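Local coordinates for 4-hydroxy-3-methylbut-2-enyl diphosphate reductase, apicoplast (Plasmodium falciparum, PDB 4N7B), which catalyses the last step of the non-mevalonate isoprenoid pathway, reducing a hydroxymethylbutenyl diphosphate to isopentenyl and dimethylallyl diphosphates with an iron-sulfur cluster, at residues E243-F248 and E269-I274. Sequence-based numbering, arbitrary orientation.
Sequences ECLKLF and EKEGAI
The two methyls of L245 reach across to E271, G272 and A273, a compact example of how one leucine can pack a helix against the turn that ends its neighbour. CD1 lies 3.9 Å from CB of E271 and, more loosely, 4.4 Å from CB of A273, while also coming near the carbonyl O of E271. CD2 rests on backbone, 3.6 Å from that same O of E271 and 3.7 Å from the carbonyl C of G272. With CG anti to its own carbonyl carbon (chi1 -74°), L245 holds CG beside the backbone N, and the methyls reach the end of helix 262-271. E271 has the same first torsion, yet the two side chains cross at about a right angle; its extended chain runs on past the leucine, and OE1 comes within 4.1 Å of CD1, so the carboxylate skirts the methyl without bonding to it. The surface on which CD2 lies belongs to a Schellman motif closing helix 262-271: G272 takes a positive phi of 119°, which suits glycine, and its N bonds to O of E269. As G272 has no side chain, CD2 of L245 lies directly against the backbone of the turn. The contact joins helix 232-247 to this helix end and to the start of strand 273-276, away from the annotated sites. That strand is one of the two outer strands of a four-stranded parallel sheet, and the chain pairs here with the adjoining strand 252-255 through backbone hydrogen bonds between G272 and I252 and between I274 and both I252 and V254. About one turn earlier in helix 232-247, V241 touches A273 and E242 touches E271, while P250, in the loop after the helix, packs on L245.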
loop_
_atom_site.group_PDB
_atom_site.type_symbol
_atom_site.label_atom_id
_atom_site.label_comp_id
_atom_site.label_asym_id
_atom_site.label_seq_id
_atom_site.Cartn_x
_atom_site.Cartn_y
_atom_site.Cartn_z
ATOM N N GLU A 243 12.623 4.789 15.137
ATOM C CA GLU A 243 13.035 5.953 15.883
ATOM C C GLU A 243 12.432 5.913 17.292
ATOM O O GLU A 243 13.033 6.410 18.253
ATOM C CB GLU A 243 12.650 7.210 15.105
ATOM C CG GLU A 243 13.359 8.456 15.579
ATOM C CD GLU A 243 14.820 8.447 15.214
ATOM O OE1 GLU A 243 15.161 7.942 14.122
ATOM O OE2 GLU A 243 15.623 8.928 16.031
ATOM N N CYS A 244 11.266 5.281 17.417
ATOM C CA CYS A 244 10.638 5.060 18.717
ATOM C C CYS A 244 11.457 4.069 19.519
ATOM O O CYS A 244 11.634 4.211 20.730
ATOM C CB CYS A 244 9.231 4.507 18.533
ATOM S SG CYS A 244 7.993 5.767 18.154
ATOM N N LEU A 245 11.953 3.050 18.826
ATOM C CA LEU A 245 12.787 2.037 19.454
ATOM C C LEU A 245 14.093 2.625 19.986
ATOM O O LEU A 245 14.622 2.145 20.982
ATOM C CB LEU A 245 13.080 0.912 18.467
ATOM C CG LEU A 245 11.891 -0.016 18.216
ATOM C CD1 LEU A 245 12.130 -0.863 16.985
ATOM C CD2 LEU A 245 11.668 -0.902 19.438
ATOM N N LYS A 246 14.614 3.654 19.322
ATOM C CA LYS A 246 15.836 4.318 19.771
ATOM C C LYS A 246 15.571 5.120 21.032
ATOM O O LYS A 246 16.375 5.118 21.968
ATOM C CB LYS A 246 16.399 5.233 18.680
ATOM C CG LYS A 246 17.186 4.480 17.619
ATOM C CD LYS A 246 17.505 5.333 16.389
ATOM C CE LYS A 246 17.777 4.443 15.159
ATOM N NZ LYS A 246 17.768 5.198 13.871
ATOM N N LEU A 247 14.430 5.794 21.065
ATOM C CA LEU A 247 14.112 6.659 22.189
ATOM C C LEU A 247 13.669 5.863 23.400
ATOM O O LEU A 247 14.313 5.905 24.444
ATOM C CB LEU A 247 13.019 7.655 21.814
ATOM C CG LEU A 247 13.402 8.696 20.763
ATOM C CD1 LEU A 247 12.301 9.743 20.680
ATOM C CD2 LEU A 247 14.755 9.342 21.077
ATOM N N PHE A 248 12.570 5.133 23.258
ATOM C CA PHE A 248 11.945 4.479 24.399
ATOM C C PHE A 248 12.310 3.012 24.475
ATOM O O PHE A 248 12.737 2.409 23.496
ATOM C CB PHE A 248 10.438 4.644 24.312
ATOM C CG PHE A 248 10.026 5.992 23.813
ATOM C CD1 PHE A 248 9.945 7.065 24.680
ATOM C CD2 PHE A 248 9.748 6.197 22.470
ATOM C CE1 PHE A 248 9.579 8.314 24.222
ATOM C CE2 PHE A 248 9.380 7.447 22.005
ATOM C CZ PHE A 248 9.297 8.506 22.882
ATOM N N GLU A 269 10.566 -6.788 14.690
ATOM C CA GLU A 269 10.242 -7.620 15.844
ATOM C C GLU A 269 11.519 -7.937 16.603
ATOM O O GLU A 269 11.538 -7.910 17.832
ATOM C CB GLU A 269 9.536 -8.911 15.426
ATOM C CG GLU A 269 8.040 -8.743 15.221
ATOM C CD GLU A 269 7.379 -9.971 14.617
ATOM O OE1 GLU A 269 8.093 -10.831 14.058
ATOM O OE2 GLU A 269 6.137 -10.081 14.708
ATOM N N LYS A 270 12.584 -8.224 15.857
ATOM C CA LYS A 270 13.891 -8.496 16.443
ATOM C C LYS A 270 14.397 -7.287 17.212
ATOM O O LYS A 270 15.025 -7.430 18.256
ATOM C CB LYS A 270 14.911 -8.864 15.362
ATOM C CG LYS A 270 14.980 -10.352 15.047
ATOM C CD LYS A 270 16.181 -10.710 14.164
ATOM C CE LYS A 270 17.520 -10.302 14.796
ATOM N NZ LYS A 270 18.708 -10.781 14.014
ATOM N N GLU A 271 14.126 -6.098 16.684
ATOM C CA GLU A 271 14.612 -4.865 17.287
ATOM C C GLU A 271 13.756 -4.448 18.484
ATOM O O GLU A 271 14.118 -3.521 19.208
ATOM C CB GLU A 271 14.653 -3.739 16.246
ATOM C CG GLU A 271 15.696 -3.927 15.150
ATOM C CD GLU A 271 15.574 -2.906 14.023
ATOM O OE1 GLU A 271 15.011 -1.807 14.240
ATOM O OE2 GLU A 271 16.040 -3.209 12.905
ATOM N N GLY A 272 12.622 -5.121 18.687
ATOM C CA GLY A 272 11.814 -4.907 19.879
ATOM C C GLY A 272 10.396 -4.410 19.634
ATOM O O GLY A 272 9.661 -4.119 20.581
ATOM N N ALA A 273 9.988 -4.311 18.374
ATOM C CA ALA A 273 8.612 -3.931 18.087
ATOM C C ALA A 273 7.686 -5.136 18.254
ATOM O O ALA A 273 8.098 -6.285 18.079
ATOM C CB ALA A 273 8.484 -3.351 16.681
ATOM N N ILE A 274 6.435 -4.863 18.603
ATOM C CA ILE A 274 5.423 -5.903 18.688
ATOM C C ILE A 274 4.151 -5.429 17.999
ATOM O O ILE A 274 3.594 -4.377 18.339
ATOM C CB ILE A 274 5.113 -6.269 20.150
ATOM C CG1 ILE A 274 6.374 -6.799 20.840
ATOM C CG2 ILE A 274 3.997 -7.304 20.214
ATOM C CD1 ILE A 274 6.239 -6.935 22.345
#